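Local coordinates for protein metal-independent carbonic anhydrase (Nostoc sp. PCC 7120 = FACHB-418, PDB 7C5W) that catalyses the hydration of carbon dioxide to bicarbonate without any metal cofactor, working as a homotetramer built as a dimer of dimers, at residues 40-45 and 56-61; 109-114 and 139-144. All coordinates share one frame; numbering follows the deposited sequence.

Interaction 1: residues 40-45 and 56-61; sequences LVAIST and KALAEK
Ile43 projects between Leu58 and Ala59, and following its side chain outward shows how the two helical segments meet. At CB the chain divides. With chi1 near -64°, CG1 sits beside the backbone N and CG2 lies anti to it, which gives the two branches different surroundings: CG1 leads to the 56-61 segment, whereas CG2 packs on Ala112 in a loop. CG1 of Ile43 reaches CG of Leu58 at 4.1 Å and also lies 4.0 Å from CA of Ala59. An extended chi2 of 158° carries the chain onward, so that CD1 of Ile43 ends 3.8 Å from CA of Ala59, and 4.1 Å from its CB. The tip therefore rests on backbone as much as on side chain, an approach that the small side chain of Ala59 probably allows. The nearest CA atoms across the contact, those of Ile43 and Ala59, are 6.1 Å apart. This is the packing of an antiparallel helical hairpin: helices 26-50 and 52-66 follow each other closely in sequence, and the axes of the short segments approach to 9.2 Å at 166°. No hydrogen bond crosses between the segments, which bury 173 Å². Within the hairpin, Leu58 reaches back to the 40-45 helix. Its CD2 makes a van der Waals touch at 3.2 Å with the carbonyl O of Ala42, an oxygen already hydrogen-bonded to Thr46 OG1, and lies against the methyl of Ala42 as well. Swapping Ile43 for an alanine would probably open a gap over Ala59 and leave CG of Leu58 without its apolar partner. Ala59 also packs on Leu95 and Val99 of helix 91-99, which thus lies against the 56-61 segment.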
loop_
_atom_site.group_PDB
_atom_site.type_symbol
_atom_site.label_atom_id
_atom_site.label_comp_id
_atom_site.label_asym_id
_atom_site.label_seq_id
_atom_site.Cartn_x
_atom_site.Cartn_y
_atom_site.Cartn_z
ATOM N N LEU A 40 24.297 -5.248 -14.946
ATOM C CA LEU A 40 25.606 -5.595 -14.329
ATOM C C LEU A 40 26.532 -6.101 -15.435
ATOM O O LEU A 40 27.682 -5.641 -15.512
ATOM C CB LEU A 40 25.418 -6.665 -13.251
ATOM C CG LEU A 40 26.709 -7.146 -12.583
ATOM C CD1 LEU A 40 27.264 -6.095 -11.634
ATOM C CD2 LEU A 40 26.490 -8.455 -11.845
ATOM N N VAL A 41 26.011 -7.006 -16.264
ATOM C CA VAL A 41 26.736 -7.640 -17.402
ATOM C C VAL A 41 27.087 -6.565 -18.439
ATOM O O VAL A 41 28.218 -6.593 -18.936
ATOM C CB VAL A 41 25.906 -8.788 -18.009
ATOM C CG1 VAL A 41 26.433 -9.223 -19.369
ATOM C CG2 VAL A 41 25.828 -9.969 -17.055
ATOM N N ALA A 42 26.167 -5.644 -18.738
ATOM C CA ALA A 42 26.357 -4.556 -19.727
ATOM C C ALA A 42 27.444 -3.579 -19.250
ATOM O O ALA A 42 28.159 -3.030 -20.114
ATOM C CB ALA A 42 25.054 -3.845 -19.975
ATOM N N ILE A 43 27.560 -3.349 -17.936
ATOM C CA ILE A 43 28.624 -2.487 -17.342
ATOM C C ILE A 43 29.956 -3.240 -17.418
ATOM O O ILE A 43 30.987 -2.613 -17.712
ATOM C CB ILE A 43 28.293 -2.093 -15.889
ATOM C CG1 ILE A 43 27.033 -1.228 -15.796
ATOM C CG2 ILE A 43 29.486 -1.407 -15.244
ATOM C CD1 ILE A 43 26.379 -1.248 -14.431
ATOM N N SER A 44 29.925 -4.542 -17.142
ATOM C CA SER A 44 31.122 -5.411 -17.031
ATOM C C SER A 44 31.779 -5.538 -18.408
ATOM O O SER A 44 32.996 -5.303 -18.493
ATOM C CB SER A 44 30.756 -6.748 -16.448
ATOM O OG SER A 44 31.828 -7.285 -15.693
ATOM N N THR A 45 31.007 -5.873 -19.446
ATOM C CA THR A 45 31.515 -6.036 -20.838
ATOM C C THR A 45 32.030 -4.678 -21.331
ATOM O O THR A 45 33.133 -4.657 -21.907
ATOM C CB THR A 45 30.480 -6.639 -21.803
ATOM O OG1 THR A 45 29.531 -5.636 -22.170
ATOM C CG2 THR A 45 29.761 -7.841 -21.232
ATOM N N LYS A 56 31.730 3.698 -16.319
ATOM C CA LYS A 56 31.261 4.669 -15.289
ATOM C C LYS A 56 29.988 5.354 -15.805
ATOM O O LYS A 56 28.989 5.372 -15.069
ATOM C CB LYS A 56 32.345 5.697 -14.928
ATOM N N ALA A 57 30.010 5.869 -17.034
ATOM C CA ALA A 57 28.888 6.631 -17.630
ATOM C C ALA A 57 27.681 5.700 -17.757
ATOM O O ALA A 57 26.541 6.171 -17.604
ATOM C CB ALA A 57 29.278 7.214 -18.967
ATOM N N LEU A 58 27.933 4.422 -18.032
ATOM C CA LEU A 58 26.854 3.422 -18.202
ATOM C C LEU A 58 26.291 3.071 -16.822
ATOM O O LEU A 58 25.064 3.030 -16.696
ATOM C CB LEU A 58 27.386 2.180 -18.917
ATOM C CG LEU A 58 26.347 1.078 -19.116
ATOM C CD1 LEU A 58 25.095 1.619 -19.766
ATOM C CD2 LEU A 58 26.887 -0.062 -19.952
ATOM N N ALA A 59 27.159 2.847 -15.834
ATOM C CA ALA A 59 26.778 2.554 -14.434
ATOM C C ALA A 59 25.888 3.686 -13.900
ATOM O O ALA A 59 24.921 3.384 -13.191
ATOM C CB ALA A 59 28.006 2.365 -13.581
ATOM N N GLU A 60 26.193 4.936 -14.250
ATOM C CA GLU A 60 25.460 6.131 -13.757
ATOM C C GLU A 60 24.011 6.095 -14.256
ATOM O O GLU A 60 23.100 6.362 -13.442
ATOM C CB GLU A 60 26.160 7.412 -14.204
ATOM C CG GLU A 60 27.348 7.757 -13.331
ATOM C CD GLU A 60 27.935 9.137 -13.558
ATOM O OE1 GLU A 60 29.142 9.204 -13.877
ATOM O OE2 GLU A 60 27.188 10.134 -13.390
ATOM N N LYS A 61 23.809 5.802 -15.543
ATOM C CA LYS A 61 22.459 5.737 -16.162
ATOM C C LYS A 61 21.733 4.524 -15.551
ATOM O O LYS A 61 20.548 4.656 -15.193
ATOM C CB LYS A 61 22.558 5.725 -17.693
#

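Interaction 2: residues 109-114 and 139-144; sequences KGFALS and VIITDK
The terminal CZ of Phe111 meets CD1 of Ile141 at 4.1 Å, the two side chains extending to meet one another from their own segments, and the methyl lies at the edge of the ring, near its plane, not over a face. Phe111 holds CG anti to its backbone N, a torsion (chi1 178°) that leaves CZ as the ring atom touching Ile141. A second touch joins main chain to side chain: the carbonyl O of Ser114 lies 3.5 Å from CB of Asp143, where the two segments have their closest CA atoms, 6.8 Å apart. No hydrogen bond crosses, and the buried area is 115 Å². The carboxylate of Asp143 is engaged within its own turn, with OD1 accepting a hydrogen bond from Lys147 N. In the next shell, the Phe111 ring meets that of Tyr97, a bicarbonate-binding residue, with planes at about 20°, and also meets Trp116, whose NE1 is hydrogen-bonded to Phe111 O. Thr79, which likewise binds bicarbonate, is close by, consistent with a place beside the bicarbonate site. The loop holding 109-114 runs from helix 91-99 to strand 116-128; Ile141, on strand 132-143 of the sheet, packs on Trp116 at the start of that neighbouring strand, while Ala112 of the loop rests on Leu40 of helix 26-50.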
loop_
_atom_site.group_PDB
_atom_site.type_symbol
_atom_site.label_atom_id
_atom_site.label_comp_id
_atom_site.label_asym_id
_atom_site.label_seq_id
_atom_site.Cartn_x
_atom_site.Cartn_y
_atom_site.Cartn_z
ATOM N N LYS A 109 37.394 -1.118 -5.506
ATOM C CA LYS A 109 38.049 -1.342 -6.821
ATOM C C LYS A 109 36.976 -1.340 -7.917
ATOM O O LYS A 109 37.279 -0.891 -9.031
ATOM C CB LYS A 109 38.857 -2.644 -6.791
ATOM N N GLY A 110 35.756 -1.791 -7.597
ATOM C CA GLY A 110 34.611 -1.845 -8.531
ATOM C C GLY A 110 34.144 -3.272 -8.748
ATOM O O GLY A 110 34.855 -4.038 -9.414
ATOM N N PHE A 111 32.984 -3.627 -8.195
ATOM C CA PHE A 111 32.429 -5.004 -8.226
ATOM C C PHE A 111 32.094 -5.405 -9.670
ATOM O O PHE A 111 32.382 -6.561 -10.051
ATOM C CB PHE A 111 31.202 -5.099 -7.319
ATOM C CG PHE A 111 30.540 -6.452 -7.331
ATOM C CD1 PHE A 111 31.127 -7.531 -6.686
ATOM C CD2 PHE A 111 29.344 -6.649 -8.007
ATOM C CE1 PHE A 111 30.526 -8.780 -6.712
ATOM C CE2 PHE A 111 28.747 -7.898 -8.032
ATOM C CZ PHE A 111 29.336 -8.958 -7.381
ATOM N N ALA A 112 31.536 -4.473 -10.450
ATOM C CA ALA A 112 30.998 -4.704 -11.813
ATOM C C ALA A 112 32.129 -4.931 -12.817
ATOM O O ALA A 112 31.807 -5.255 -13.980
ATOM C CB ALA A 112 30.148 -3.535 -12.246
ATOM N N LEU A 113 33.387 -4.757 -12.392
ATOM C CA LEU A 113 34.573 -4.727 -13.291
ATOM C C LEU A 113 35.324 -6.065 -13.272
ATOM O O LEU A 113 36.508 -6.037 -13.606
ATOM C CB LEU A 113 35.504 -3.598 -12.839
ATOM C CG LEU A 113 34.865 -2.214 -12.745
ATOM C CD1 LEU A 113 35.931 -1.138 -12.571
ATOM C CD2 LEU A 113 34.017 -1.930 -13.970
ATOM N N SER A 114 34.676 -7.175 -12.898
ATOM C CA SER A 114 35.287 -8.531 -12.825
ATOM C C SER A 114 34.919 -9.361 -14.061
ATOM O O SER A 114 34.962 -10.602 -13.963
ATOM C CB SER A 114 34.890 -9.261 -11.567
ATOM O OG SER A 114 35.497 -8.690 -10.422
ATOM N N VAL A 139 21.356 -15.394 -6.256
ATOM C CA VAL A 139 21.791 -14.867 -7.573
ATOM C C VAL A 139 23.191 -15.427 -7.836
ATOM O O VAL A 139 24.043 -15.382 -6.941
ATOM C CB VAL A 139 21.758 -13.329 -7.600
ATOM C CG1 VAL A 139 22.112 -12.784 -8.975
ATOM C CG2 VAL A 139 20.404 -12.801 -7.145
ATOM N N ILE A 140 23.396 -15.977 -9.026
ATOM C CA ILE A 140 24.672 -16.622 -9.441
ATOM C C ILE A 140 25.247 -15.800 -10.593
ATOM O O ILE A 140 24.599 -15.707 -11.648
ATOM C CB ILE A 140 24.431 -18.097 -9.796
ATOM C CG1 ILE A 140 23.894 -18.865 -8.583
ATOM C CG2 ILE A 140 25.700 -18.721 -10.355
ATOM C CD1 ILE A 140 23.189 -20.160 -8.921
ATOM N N ILE A 141 26.392 -15.168 -10.342
ATOM C CA ILE A 141 27.081 -14.249 -11.287
ATOM C C ILE A 141 28.374 -14.942 -11.729
ATOM O O ILE A 141 29.228 -15.242 -10.852
ATOM C CB ILE A 141 27.320 -12.886 -10.611
ATOM C CG1 ILE A 141 26.079 -12.442 -9.831
ATOM C CG2 ILE A 141 27.744 -11.836 -11.627
ATOM C CD1 ILE A 141 26.295 -11.240 -8.938
ATOM N N THR A 142 28.485 -15.230 -13.029
ATOM C CA THR A 142 29.586 -16.026 -13.627
ATOM C C THR A 142 30.418 -15.133 -14.553
ATOM O O THR A 142 29.817 -14.406 -15.371
ATOM C CB THR A 142 29.004 -17.253 -14.330
ATOM O OG1 THR A 142 27.978 -17.742 -13.468
ATOM C CG2 THR A 142 30.035 -18.329 -14.596
ATOM N N ASP A 143 31.749 -15.183 -14.421
ATOM C CA ASP A 143 32.691 -14.326 -15.193
ATOM C C ASP A 143 33.061 -15.020 -16.511
ATOM O O ASP A 143 32.554 -16.138 -16.761
ATOM C CB ASP A 143 33.923 -13.954 -14.363
ATOM C CG ASP A 143 34.798 -15.127 -13.954
ATOM O OD1 ASP A 143 34.513 -16.260 -14.393
ATOM O OD2 ASP A 143 35.759 -14.893 -13.193
ATOM N N LYS A 144 33.911 -14.370 -17.315
ATOM C CA LYS A 144 34.315 -14.803 -18.682
ATOM C C LYS A 144 35.015 -16.169 -18.625
ATOM O O LYS A 144 35.034 -16.850 -19.657
ATOM C CB LYS A 144 35.224 -13.754 -19.334
ATOM C CG LYS A 144 36.556 -13.507 -18.635
ATOM C CD LYS A 144 37.354 -12.354 -19.236
ATOM C CE LYS A 144 38.514 -11.894 -18.373
ATOM N NZ LYS A 144 39.551 -12.947 -18.244
#

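Overall arrangement
Interaction 1 precedes interaction 2 along the chain, and their centres lie 12 Å apart. The 40-45 segment of helix 26-50 is their common surface: it faces helix 52-66 in the first and touches both halves of the second. Ser44 OG is 2.7 Å from Ala112 O, a probable hydrogen bond, while Leu40 CD2 packs at 3.6 Å on Ile141 CG2. Layers thus run from helix 52-66 through helix 26-50 to the mixed sheet, with the 109-114 loop wedged in, an arrangement consistent with the cone-like alpha+beta fold of NTF2-like proteins. Interaction 2 lies nearer the bicarbonate-binding Tyr97, about 3 Å from Phe111 between side chains, against about 9 Å for Ile43.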